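Local coordinates for protein glycerol kinase, putative (Plasmodium falciparum, PDB 2W40) that probably catalyses the ATP-dependent phosphorylation of glycerol to sn-glycerol 3-phosphate, as glycerol kinases of the FGGY family do, at residues T286-I290 and A357-R361. Sequence-based numbering, arbitrary orientation.
With EDO (1,2-ethanediol), chain B.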
ATOM      1  N   THR C 286     -31.012  13.408  -4.571  1.00 13.00           N
ATOM      2  CA  THR C 286     -30.823  12.622  -5.811  1.00 14.77           C
ATOM      3  C   THR C 286     -29.343  12.368  -6.171  1.00 14.01           C
ATOM      4  O   THR C 286     -29.036  11.832  -7.305  1.00 15.19           O
ATOM      5  CB  THR C 286     -31.497  13.292  -7.016  1.00 17.21           C
ATOM      6  OG1 THR C 286     -30.861  14.530  -7.290  1.00 21.72           O
ATOM      7  CG2 THR C 286     -33.006  13.497  -6.769  1.00 18.69           C
ATOM      8  N   CYS C 287     -28.447  12.660  -5.224  1.00 13.08           N
ATOM      9  CA  CYS C 287     -27.013  12.769  -5.405  1.00 12.85           C
ATOM     10  C   CYS C 287     -26.302  12.011  -4.293  1.00 12.32           C
ATOM     11  O   CYS C 287     -25.154  12.273  -4.094  1.00 12.88           O
ATOM     12  CB  CYS C 287     -26.516  14.333  -5.378  1.00 12.53           C
ATOM     13  SG  CYS C 287     -27.167  15.135  -6.769  1.00 23.38           S
ATOM     14  N   GLY C 288     -26.921  11.012  -3.669  1.00 10.67           N
ATOM     15  CA  GLY C 288     -26.193  10.216  -2.744  1.00  9.43           C
ATOM     16  C   GLY C 288     -26.015  10.670  -1.334  1.00 10.10           C
ATOM     17  O   GLY C 288     -25.214  10.112  -0.619  1.00 10.86           O
ATOM     18  N   LEU C 289     -26.759  11.672  -0.899  1.00 10.01           N
ATOM     19  CA  LEU C 289     -26.722  12.115   0.471  1.00  8.34           C
ATOM     20  C   LEU C 289     -27.908  11.485   1.228  1.00  8.44           C
ATOM     21  O   LEU C 289     -28.923  11.068   0.666  1.00 10.94           O
ATOM     22  CB  LEU C 289     -26.778  13.654   0.465  1.00 11.33           C
ATOM     23  CG  LEU C 289     -25.612  14.397  -0.268  1.00  8.41           C
ATOM     24  CD1 LEU C 289     -25.656  15.895  -0.102  1.00 10.66           C
ATOM     25  CD2 LEU C 289     -24.191  13.940   0.266  1.00 13.66           C
ATOM     26  N   ILE C 290     -27.742  11.347   2.522  1.00  9.33           N
ATOM     27  CA  ILE C 290     -28.780  10.733   3.380  1.00  8.11           C
ATOM     28  C   ILE C 290     -29.619  11.823   4.067  1.00  9.27           C
ATOM     29  O   ILE C 290     -29.069  12.803   4.560  1.00  9.84           O
ATOM     30  CB  ILE C 290     -28.090   9.871   4.469  1.00  9.51           C
ATOM     31  CG1 ILE C 290     -27.430   8.589   3.874  1.00 10.26           C
ATOM     32  CG2 ILE C 290     -29.096   9.512   5.646  1.00  9.24           C
ATOM     33  CD1 ILE C 290     -26.772   7.751   4.852  1.00  9.86           C
ATOM     34  N   ALA C 357     -20.789   7.965   1.175  1.00  8.13           N
ATOM     35  CA  ALA C 357     -21.358   8.981   0.307  1.00  8.75           C
ATOM     36  C   ALA C 357     -20.271   9.565  -0.637  1.00  8.84           C
ATOM     37  O   ALA C 357     -19.145   9.793  -0.202  1.00  9.57           O
ATOM     38  CB  ALA C 357     -22.095  10.091   1.117  1.00  8.69           C
ATOM     39  N   PRO C 358     -20.663   9.946  -1.867  1.00  8.06           N
ATOM     40  CA  PRO C 358     -22.021   9.814  -2.504  1.00  8.47           C
ATOM     41  C   PRO C 358     -22.186   8.599  -3.412  1.00 10.07           C
ATOM     42  O   PRO C 358     -23.294   8.380  -3.950  1.00 10.15           O
ATOM     43  CB  PRO C 358     -22.125  11.066  -3.364  1.00 10.00           C
ATOM     44  CG  PRO C 358     -20.761  11.370  -3.818  1.00  9.35           C
ATOM     45  CD  PRO C 358     -19.824  10.840  -2.711  1.00  9.10           C
ATOM     46  N   ARG C 359     -21.107   7.825  -3.601  1.00 10.89           N
ATOM     47  CA  ARG C 359     -21.138   6.696  -4.584  1.00 10.66           C
ATOM     48  C   ARG C 359     -21.772   5.407  -4.069  1.00  9.85           C
ATOM     49  O   ARG C 359     -22.291   4.609  -4.858  1.00 11.83           O
ATOM     50  CB  ARG C 359     -19.743   6.422  -5.136  1.00 10.71           C
ATOM     51  CG  ARG C 359     -19.043   7.671  -5.725  1.00 12.30           C
ATOM     52  CD  ARG C 359     -17.792   7.267  -6.440  1.00 13.90           C
ATOM     53  NE  ARG C 359     -16.987   8.404  -6.938  1.00 13.80           N
ATOM     54  CZ  ARG C 359     -16.386   8.488  -8.095  1.00 11.62           C
ATOM     55  NH1 ARG C 359     -16.590   7.539  -9.011  1.00 17.71           N
ATOM     56  NH2 ARG C 359     -15.595   9.506  -8.351  1.00 13.89           N
ATOM     57  N   TRP C 360     -21.632   5.177  -2.765  1.00 10.32           N
ATOM     58  CA  TRP C 360     -22.269   4.028  -2.117  1.00  8.36           C
ATOM     59  C   TRP C 360     -21.897   2.715  -2.876  1.00  9.46           C
ATOM     60  O   TRP C 360     -22.752   2.004  -3.419  1.00 11.82           O
ATOM     61  CB  TRP C 360     -23.775   4.201  -2.010  1.00  8.91           C
ATOM     62  CG  TRP C 360     -24.066   5.324  -1.025  1.00  8.41           C
ATOM     63  CD1 TRP C 360     -24.486   6.642  -1.344  1.00  9.38           C
ATOM     64  CD2 TRP C 360     -23.910   5.311   0.414  1.00  8.65           C
ATOM     65  NE1 TRP C 360     -24.612   7.373  -0.206  1.00 10.07           N
ATOM     66  CE2 TRP C 360     -24.183   6.632   0.873  1.00  9.04           C
ATOM     67  CE3 TRP C 360     -23.495   4.352   1.348  1.00 10.50           C
ATOM     68  CZ2 TRP C 360     -24.138   6.963   2.207  1.00 10.99           C
ATOM     69  CZ3 TRP C 360     -23.434   4.691   2.662  1.00 10.18           C
ATOM     70  CH2 TRP C 360     -23.753   5.987   3.085  1.00 10.86           C
ATOM     71  N   ARG C 361     -20.611   2.387  -2.822  1.00  9.75           N
ATOM     72  CA  ARG C 361     -20.100   1.176  -3.458  1.00  9.91           C
ATOM     73  C   ARG C 361     -19.477   0.306  -2.387  1.00  9.87           C
ATOM     74  O   ARG C 361     -18.325   0.459  -2.029  1.00 11.42           O
ATOM     75  CB  ARG C 361     -19.102   1.619  -4.528  1.00  9.52           C
ATOM     76  CG  ARG C 361     -19.761   2.206  -5.702  1.00  8.95           C
ATOM     77  CD  ARG C 361     -20.581   1.180  -6.562  1.00 12.32           C
ATOM     78  NE  ARG C 361     -19.708   0.137  -7.127  1.00 15.13           N
ATOM     79  CZ  ARG C 361     -19.154   0.186  -8.352  1.00 13.91           C
ATOM     80  NH1 ARG C 361     -19.339   1.204  -9.184  1.00 15.80           N
ATOM     81  NH2 ARG C 361     -18.344  -0.793  -8.709  1.00 16.56           N
TER
HETATM   82  C1  EDO B1508     -29.844   8.341  -0.488  1.00 16.66           C
HETATM   83  O1  EDO B1508     -29.530   9.400  -1.423  1.00 18.51           O
HETATM   84  C2  EDO B1508     -28.627   7.544  -0.102  1.00 12.76           C
HETATM   85  O2  EDO B1508     -28.964   6.541   0.759  1.00 15.38           O
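Trp360 turns CG anti to its own carbonyl carbon (chi1 -68°), which sets the indole beside Gly288 and Ile290; Ile290 likewise sets CG1 anti to its carbonyl carbon and runs CD1 out to the ring. The contact joins two loops of the C-terminal half of an FGGY kinase, a member of the sugar kinase/Hsp70/actin superfamily. One loop leads into edge strand 290-295 and the other into strand 366-371. Trp360 NE1 donates to Gly288 O at 2.8 Å, with an N-H...O angle of 159°. The oxygen lies close to the indole plane, while the donor is tilted 31° from the carbonyl plane. Ala357 CB also touches Gly288 O. Ala357 N sits over one ring face, offset toward the rim. The Ile290 and Trp360 side chains cross at about a right angle, and Ile290 CD1 meets Trp360 CZ2 at 3.8 Å. The backbone of Gly288 takes a left-handed conformation that favours glycine, and Gly288 CA packs 3.6 Å from Pro358 O. Pro358, which follows a cis peptide bond, brings CB to 3.3 Å from Cys287 O, which also accepts a hydrogen bond from Ser398 of helix 377-403. A 1,2-ethanediol, probably from the crystallisation liquor, donates from O1 to Leu289 O at 2.7 Å.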